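Local atomic coordinates of hypothetical bacterial 6-phosphogluconolactonase (Bacteroides fragilis, PDB entry 3SCY), a protein that probably hydrolyses 6-phosphogluconolactone to 6-phosphogluconate, using a seven-bladed beta-propeller fold. Residues V329-E334 / K346-V351; A76-A81 / L89-T94. All coordinates share one frame; numbering follows the deposited sequence. Where two conformers were deposited one is given.

Interaction 1: V329-E334 / K346-V351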
ATOM      1  N   VAL A 329      -2.848 -17.363   4.943  1.00 23.64           N
ATOM      2  CA  VAL A 329      -1.700 -17.793   4.129  0.50 21.97           C
ATOM      3  C   VAL A 329      -1.207 -16.683   3.231  1.00 24.89           C
ATOM      4  O   VAL A 329      -1.964 -15.776   2.885  1.00 22.85           O
ATOM      5  CB  VAL A 329      -1.982 -19.044   3.222  0.50 24.86           C
ATOM      6  CG1 VAL A 329      -2.189 -20.328   4.030  0.50 25.57           C
ATOM      7  CG2 VAL A 329      -3.132 -18.802   2.243  0.50 23.74           C
ATOM      8  N   ILE A 330       0.058 -16.797   2.816  1.00 21.76           N
ATOM      9  CA  ILE A 330       0.678 -15.975   1.791  1.00 19.35           C
ATOM     10  C   ILE A 330       0.884 -16.945   0.637  1.00 23.10           C
ATOM     11  O   ILE A 330       1.669 -17.887   0.785  1.00 24.44           O
ATOM     12  CB  ILE A 330       1.966 -15.253   2.192  1.00 21.62           C
ATOM     13  CG1 ILE A 330       1.667 -14.254   3.289  1.00 21.07           C
ATOM     14  CG2 ILE A 330       2.576 -14.537   0.948  1.00 21.74           C
ATOM     15  CD1 ILE A 330       2.946 -13.916   4.161  1.00 25.96           C
ATOM     16  N   GLN A 331       0.125 -16.801  -0.462  1.00 20.59           N
ATOM     17  CA  GLN A 331       0.250 -17.691  -1.617  1.00 21.11           C
ATOM     18  C   GLN A 331       1.323 -17.186  -2.549  1.00 23.76           C
ATOM     19  O   GLN A 331       1.402 -15.967  -2.796  1.00 22.65           O
ATOM     20  CB  GLN A 331      -1.059 -17.738  -2.361  1.00 22.35           C
ATOM     21  CG  GLN A 331      -2.074 -18.703  -1.851  1.00 35.57           C
ATOM     22  CD  GLN A 331      -3.207 -18.685  -2.844  1.00 34.58           C
ATOM     23  OE1 GLN A 331      -3.778 -17.637  -3.124  1.00 25.08           O
ATOM     24  NE2 GLN A 331      -3.490 -19.813  -3.460  1.00 34.70           N
ATOM     25  N   ILE A 332       2.124 -18.105  -3.111  1.00 22.31           N
ATOM     26  CA  ILE A 332       3.222 -17.714  -3.978  1.00 21.57           C
ATOM     27  C   ILE A 332       2.920 -18.113  -5.423  1.00 25.05           C
ATOM     28  O   ILE A 332       2.726 -19.303  -5.698  1.00 26.95           O
ATOM     29  CB  ILE A 332       4.577 -18.341  -3.508  1.00 25.35           C
ATOM     30  CG1 ILE A 332       4.758 -18.381  -1.961  1.00 26.17           C
ATOM     31  CG2 ILE A 332       5.777 -17.729  -4.245  1.00 25.19           C
ATOM     32  CD1 ILE A 332       4.715 -16.999  -1.231  1.00 25.26           C
ATOM     33  N   PHE A 333       2.903 -17.132  -6.339  1.00 21.66           N
ATOM     34  CA  PHE A 333       2.666 -17.374  -7.761  1.00 20.55           C
ATOM     35  C   PHE A 333       3.876 -17.037  -8.594  1.00 23.64           C
ATOM     36  O   PHE A 333       4.514 -16.009  -8.392  1.00 23.18           O
ATOM     37  CB  PHE A 333       1.462 -16.571  -8.299  1.00 20.80           C
ATOM     38  CG  PHE A 333       0.152 -16.919  -7.648  1.00 20.53           C
ATOM     39  CD1 PHE A 333      -0.268 -16.253  -6.493  1.00 21.93           C
ATOM     40  CD2 PHE A 333      -0.681 -17.889  -8.197  1.00 20.78           C
ATOM     41  CE1 PHE A 333      -1.463 -16.610  -5.865  1.00 21.15           C
ATOM     42  CE2 PHE A 333      -1.864 -18.253  -7.558  1.00 23.11           C
ATOM     43  CZ  PHE A 333      -2.272 -17.584  -6.424  1.00 20.36           C
ATOM     44  N   GLU A 334       4.220 -17.915  -9.521  1.00 23.43           N
ATOM     45  CA  GLU A 334       5.282 -17.623 -10.462  1.00 23.54           C
ATOM     46  C   GLU A 334       4.668 -16.859 -11.633  1.00 27.37           C
ATOM     47  O   GLU A 334       3.581 -17.225 -12.085  1.00 27.00           O
ATOM     48  CB  GLU A 334       5.980 -18.918 -10.920  1.00 26.12           C
ATOM     49  CG  GLU A 334       7.173 -18.636 -11.816  1.00 31.79           C
ATOM     50  CD  GLU A 334       8.076 -19.799 -12.170  1.00 53.71           C
ATOM     51  OE1 GLU A 334       7.891 -20.901 -11.604  1.00 45.99           O
ATOM     52  OE2 GLU A 334       8.999 -19.588 -12.991  1.00 46.80           O
ATOM     53  N   LYS A 346       2.710 -23.624  -4.940  1.00 28.17           N
ATOM     54  CA  LYS A 346       2.318 -24.417  -3.755  1.00 28.21           C
ATOM     55  C   LYS A 346       3.424 -24.399  -2.664  1.00 34.59           C
ATOM     56  O   LYS A 346       3.901 -25.446  -2.201  1.00 35.21           O
ATOM     57  CB  LYS A 346       1.930 -25.881  -4.147  1.00 31.39           C
ATOM     58  CG  LYS A 346       0.880 -26.014  -5.264  1.00 41.93           C
ATOM     59  CD  LYS A 346      -0.451 -25.316  -4.982  1.00 54.77           C
ATOM     60  CE  LYS A 346      -1.483 -26.181  -4.310  1.00 74.22           C
ATOM     61  NZ  LYS A 346      -2.765 -25.445  -4.136  1.00 83.35           N
ATOM     62  N   LYS A 347       3.828 -23.183  -2.286  1.00 29.56           N
ATOM     63  CA  LYS A 347       4.835 -22.919  -1.252  0.50 29.46           C
ATOM     64  C   LYS A 347       4.250 -21.899  -0.272  1.00 31.38           C
ATOM     65  O   LYS A 347       4.930 -20.954   0.153  1.00 28.19           O
ATOM     66  CB  LYS A 347       6.169 -22.443  -1.869  0.50 30.87           C
ATOM     67  CG  LYS A 347       6.867 -23.506  -2.725  0.50 37.78           C
ATOM     68  CD  LYS A 347       8.331 -23.179  -2.983  0.50 40.69           C
ATOM     69  CE  LYS A 347       8.927 -24.020  -4.092  0.50 48.86           C
ATOM     70  NZ  LYS A 347       9.032 -25.455  -3.719  0.50 55.37           N
ATOM     71  N   ASP A 348       2.966 -22.095   0.093  1.00 29.56           N
ATOM     72  CA  ASP A 348       2.231 -21.215   1.000  1.00 27.04           C
ATOM     73  C   ASP A 348       2.939 -20.977   2.323  1.00 30.77           C
ATOM     74  O   ASP A 348       3.522 -21.894   2.896  1.00 30.76           O
ATOM     75  CB  ASP A 348       0.864 -21.795   1.323  1.00 29.09           C
ATOM     76  CG  ASP A 348      -0.163 -21.814   0.223  1.00 32.55           C
ATOM     77  OD1 ASP A 348       0.159 -21.362  -0.912  1.00 32.19           O
ATOM     78  OD2 ASP A 348      -1.294 -22.280   0.488  1.00 37.75           O
ATOM     79  N   ILE A 349       2.874 -19.738   2.802  1.00 25.77           N
ATOM     80  CA  ILE A 349       3.458 -19.332   4.082  1.00 26.11           C
ATOM     81  C   ILE A 349       2.311 -19.145   5.068  1.00 31.80           C
ATOM     82  O   ILE A 349       1.430 -18.310   4.826  1.00 28.46           O
ATOM     83  CB  ILE A 349       4.315 -18.041   3.926  1.00 28.30           C
ATOM     84  CG1 ILE A 349       5.410 -18.201   2.828  1.00 28.06           C
ATOM     85  CG2 ILE A 349       4.917 -17.650   5.277  1.00 29.34           C
ATOM     86  CD1 ILE A 349       6.110 -16.872   2.346  1.00 28.21           C
ATOM     87  N   LYS A 350       2.321 -19.901   6.180  1.00 31.77           N
ATOM     88  CA  LYS A 350       1.277 -19.820   7.203  1.00 32.71           C
ATOM     89  C   LYS A 350       1.494 -18.605   8.072  1.00 34.52           C
ATOM     90  O   LYS A 350       2.576 -18.439   8.631  1.00 35.17           O
ATOM     91  CB  LYS A 350       1.233 -21.099   8.077  1.00 37.33           C
ATOM     92  N   VAL A 351       0.498 -17.705   8.105  1.00 29.38           N
ATOM     93  CA  VAL A 351       0.491 -16.462   8.912  1.00 27.30           C
ATOM     94  C   VAL A 351      -0.956 -16.169   9.269  1.00 29.23           C
ATOM     95  O   VAL A 351      -1.791 -16.250   8.379  1.00 26.62           O
ATOM     96  CB  VAL A 351       1.130 -15.220   8.197  1.00 31.76           C
ATOM     97  CG1 VAL A 351       1.188 -14.010   9.126  1.00 31.38           C
ATOM     98  CG2 VAL A 351       2.510 -15.506   7.632  1.00 32.39           C
TER
HETATM   99  O   HOH W   1      -1.907 -22.224  -2.486  1.00 39.41           O
HETATM  100  O   HOH W   2       1.813 -20.986  -2.923  1.00 26.49           O
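Val329 meets the returning strand through its backbone: its CA lies 3.2 Å from Ile349 O in a CA-H...O contact, while CG1 comes near Asp348 OD2, 4.1 Å away. Ile330 and Ile349 then form an antiparallel hydrogen-bonded pair. Ile330 N donates a hydrogen bond to Ile349 O at 2.9 Å, and Ile349 N donates one to Ile330 O at 3.0 Å. On the buried face of this pair the two CB atoms stand against each other, and CD1 of Ile330 reaches CG2 of Val351; Met16 and Val18 of the neighbouring blade cover Ile330.

At Gln331 the pairing changes character. Its side chain and that of Asp348 run alongside each other in the same direction, with the CG methylene 3.6 Å from Asp348 OD1 and the amide and carboxylate planes 77° apart. The two groups are joined through a water, which accepts from Gln331 NE2 and donates to Asp348 OD1 at 2.7 Å; Gln331 OE1 is taken by Gly305 N. Ile332 no longer bonds directly to the returning chain within 346-351. A second water accepts from Ile332 N and Lys347 N and donates to Asp348 OD1, joining the two chains where direct pairing stops. With CG1 beside its own backbone N (chi1 -39°), Ile332 sets that carbon 3.3 Å from Lys347 O and sends CD1 to CD1 of Ile349.

The chemistry is thus divided: paired backbone hydrogen bonds join the strands at Ile330 and Ile349 and isoleucine contacts fill the buried face, whereas two waters and one carboxylate oxygen bridge the break in the outer strand of this propeller blade.

Interaction 2: A76-A81 / L89-T94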
ATOM      1  N   ALA A  76      -2.530   4.753  16.137  1.00 20.23           N
ATOM      2  CA  ALA A  76      -1.177   5.236  16.268  1.00 19.35           C
ATOM      3  C   ALA A  76      -0.268   4.748  15.149  1.00 20.76           C
ATOM      4  O   ALA A  76      -0.707   4.025  14.248  1.00 20.88           O
ATOM      5  CB  ALA A  76      -0.612   4.747  17.613  1.00 21.43           C
ATOM      6  N   VAL A  77       1.001   5.181  15.218  1.00 19.42           N
ATOM      7  CA  VAL A  77       2.089   4.708  14.361  1.00 18.19           C
ATOM      8  C   VAL A  77       3.213   4.266  15.264  1.00 22.19           C
ATOM      9  O   VAL A  77       3.516   4.961  16.240  1.00 22.91           O
ATOM     10  CB  VAL A  77       2.560   5.745  13.323  1.00 21.68           C
ATOM     11  CG1 VAL A  77       3.768   5.230  12.528  1.00 22.22           C
ATOM     12  CG2 VAL A  77       1.416   6.084  12.383  1.00 21.84           C
ATOM     13  N   SER A  78       3.827   3.119  14.950  1.00 19.38           N
ATOM     14  CA  SER A  78       4.963   2.600  15.702  1.00 18.49           C
ATOM     15  C   SER A  78       6.200   2.691  14.837  1.00 20.25           C
ATOM     16  O   SER A  78       6.113   2.398  13.641  1.00 18.36           O
ATOM     17  CB  SER A  78       4.712   1.145  16.090  1.00 21.04           C
ATOM     18  OG  SER A  78       3.563   1.022  16.912  1.00 24.42           O
ATOM     19  N   ALA A  79       7.331   3.065  15.431  1.00 19.12           N
ATOM     20  CA  ALA A  79       8.617   3.155  14.758  1.00 18.65           C
ATOM     21  C   ALA A  79       9.545   2.117  15.326  1.00 20.17           C
ATOM     22  O   ALA A  79       9.657   2.003  16.554  1.00 20.41           O
ATOM     23  CB  ALA A  79       9.209   4.543  14.959  1.00 19.24           C
ATOM     24  N   PHE A  80      10.244   1.391  14.458  1.00 17.94           N
ATOM     25  CA  PHE A  80      11.155   0.326  14.858  1.00 18.20           C
ATOM     26  C   PHE A  80      12.512   0.449  14.215  1.00 21.43           C
ATOM     27  O   PHE A  80      12.591   0.840  13.045  1.00 20.00           O
ATOM     28  CB  PHE A  80      10.604  -1.043  14.393  1.00 19.10           C
ATOM     29  CG  PHE A  80       9.217  -1.408  14.847  1.00 20.15           C
ATOM     30  CD1 PHE A  80       8.101  -0.964  14.145  1.00 20.05           C
ATOM     31  CD2 PHE A  80       9.026  -2.226  15.961  1.00 21.90           C
ATOM     32  CE1 PHE A  80       6.821  -1.306  14.549  1.00 21.67           C
ATOM     33  CE2 PHE A  80       7.740  -2.552  16.381  1.00 24.08           C
ATOM     34  CZ  PHE A  80       6.650  -2.076  15.681  1.00 21.64           C
ATOM     35  N   ALA A  81      13.568   0.056  14.931  1.00 20.04           N
ATOM     36  CA  ALA A  81      14.862  -0.149  14.296  1.00 20.35           C
ATOM     37  C   ALA A  81      14.804  -1.536  13.650  1.00 22.50           C
ATOM     38  O   ALA A  81      14.304  -2.491  14.273  1.00 24.18           O
ATOM     39  CB  ALA A  81      15.984  -0.084  15.308  1.00 22.29           C
ATOM     40  N   LEU A  89      12.982  -6.609  14.698  1.00 22.73           N
ATOM     41  CA  LEU A  89      12.379  -5.289  14.867  1.00 21.58           C
ATOM     42  C   LEU A  89      12.512  -4.875  16.316  1.00 25.56           C
ATOM     43  O   LEU A  89      12.167  -5.661  17.202  1.00 26.85           O
ATOM     44  CB  LEU A  89      10.911  -5.313  14.470  1.00 21.40           C
ATOM     45  CG  LEU A  89      10.671  -5.445  12.984  1.00 24.53           C
ATOM     46  CD1 LEU A  89       9.308  -6.054  12.701  1.00 26.90           C
ATOM     47  CD2 LEU A  89      10.822  -4.110  12.300  1.00 23.64           C
ATOM     48  N   HIS A  90      13.021  -3.678  16.570  1.00 21.10           N
ATOM     49  CA  HIS A  90      13.154  -3.202  17.946  1.00 21.19           C
ATOM     50  C   HIS A  90      12.414  -1.925  18.061  1.00 24.76           C
ATOM     51  O   HIS A  90      12.847  -0.924  17.492  1.00 23.67           O
ATOM     52  CB  HIS A  90      14.631  -3.027  18.380  1.00 23.44           C
ATOM     53  CG  HIS A  90      15.351  -4.326  18.615  1.00 28.64           C
ATOM     54  ND1 HIS A  90      15.891  -5.035  17.578  1.00 30.52           N
ATOM     55  CD2 HIS A  90      15.596  -4.982  19.775  1.00 32.13           C
ATOM     56  CE1 HIS A  90      16.446  -6.105  18.117  1.00 31.34           C
ATOM     57  NE2 HIS A  90      16.302  -6.114  19.444  1.00 32.94           N
ATOM     58  N   LEU A  91      11.274  -1.947  18.746  1.00 22.93           N
ATOM     59  CA  LEU A  91      10.447  -0.764  18.910  1.00 23.64           C
ATOM     60  C   LEU A  91      11.255   0.391  19.484  1.00 26.54           C
ATOM     61  O   LEU A  91      12.014   0.230  20.447  1.00 25.70           O
ATOM     62  CB  LEU A  91       9.236  -1.073  19.808  1.00 24.81           C
ATOM     63  CG  LEU A  91       8.214   0.052  20.017  1.00 28.16           C
ATOM     64  CD1 LEU A  91       7.433   0.372  18.732  1.00 26.42           C
ATOM     65  CD2 LEU A  91       7.278  -0.277  21.167  1.00 33.75           C
ATOM     66  N   LEU A  92      11.082   1.566  18.868  1.00 22.07           N
ATOM     67  CA  LEU A  92      11.709   2.794  19.331  1.00 21.87           C
ATOM     68  C   LEU A  92      10.688   3.602  20.092  1.00 24.11           C
ATOM     69  O   LEU A  92      10.946   4.022  21.222  1.00 24.49           O
ATOM     70  CB  LEU A  92      12.284   3.608  18.163  1.00 21.03           C
ATOM     71  CG  LEU A  92      13.334   2.907  17.275  1.00 23.14           C
ATOM     72  CD1 LEU A  92      13.801   3.861  16.181  1.00 24.14           C
ATOM     73  CD2 LEU A  92      14.532   2.428  18.073  1.00 26.06           C
ATOM     74  N   ASN A  93       9.520   3.844  19.456  1.00 21.87           N
ATOM     75  CA  ASN A  93       8.430   4.568  20.096  1.00 20.75           C
ATOM     76  C   ASN A  93       7.163   4.478  19.273  1.00 22.44           C
ATOM     77  O   ASN A  93       7.158   3.890  18.190  1.00 21.62           O
ATOM     78  CB  ASN A  93       8.795   6.037  20.396  1.00 20.19           C
ATOM     79  CG  ASN A  93       8.816   6.977  19.213  1.00 26.45           C
ATOM     80  OD1 ASN A  93       8.974   6.562  18.060  1.00 21.58           O
ATOM     81  ND2 ASN A  93       8.587   8.256  19.485  1.00 28.74           N
ATOM     82  N   THR A  94       6.081   5.054  19.818  1.00 21.30           N
ATOM     83  CA  THR A  94       4.756   5.088  19.211  0.50 21.15           C
ATOM     84  C   THR A  94       4.209   6.503  19.365  1.00 24.14           C
ATOM     85  O   THR A  94       4.534   7.182  20.352  1.00 26.40           O
ATOM     86  CB  THR A  94       3.847   4.034  19.900  0.50 28.47           C
ATOM     87  OG1 THR A  94       4.530   2.782  19.995  0.50 33.49           O
ATOM     88  CG2 THR A  94       2.510   3.837  19.199  0.50 22.62           C
TER
HETATM   89  O   HOH W   3      16.506  -4.682  15.035  1.00 35.14           O
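Over one face of the Phe80 ring sits a methyl group of Leu91: CD1 lies 4.1 Å from the ring centroid, 24° off the normal, a CH-pi contact displaced toward the CE2 side of the rim. Leu91 delivers this methyl with CG anti to its backbone N (chi1 -177°), which turns the branch back over the opposite strand. The side chains of Leu89 and Phe80 cross at an angle, CD2 of Leu89 packing 3.7 Å from Phe80 CB, and Ile29 of the preceding blade touches both residues. Farther along, beyond Ser78, Thr94 CG2 packs on Ala76 CB at 3.6 Å.

On the face carrying Ala79 and Ala81 the first strand offers only methyl groups. Asn93 turns its OD1 over Ala79 CB, while its ND2 bonds to Leu133 O; Leu92 lays CD2 against Ala81 CB at 4.0 Å.

The backbone between them forms a classic beta bulge, in which Leu92 and Asn93 both face Ala79. Ala79 O receives Leu92 N at 2.8 Å and, more weakly, Asn93 N at 3.4 Å, and Ala79 N donates almost straight to Asn93 O. Ala81 and His90 exchange a reciprocal pair of bonds beyond it, and a water links Ala81 O with His90 ND1.

One carbonyl therefore serves two successive amides, so the extra residue is taken in while the hydrogen bonding resumes at Ala81 and His90, and Phe80 and Leu89 put apolar groups against Ile29 of the preceding blade.

Overall arrangement
Interactions 1 and 2 are two versions of one element, the hairpin between the third and outermost strands of a four-stranded propeller blade. Interaction 2 belongs to the blade of strands 55-57 to 88-96, interaction 1 to that of strands 310-313 to 342-350. Their centres lie about 27 Å apart, their nearest atoms about 12 Å, and they do not touch. The blade containing strand 28-35 adjoins both, packing on Ile349 and Val351 in one and on Phe80 and Leu89 in the other. Each outer strand is irregular, water-bridged where direct pairing stops in 346-351 and bulged in 89-94. The Gln331 side chain is about 10 Å from the bound sodium ion, which is coordinated by Gln302 and Leu342.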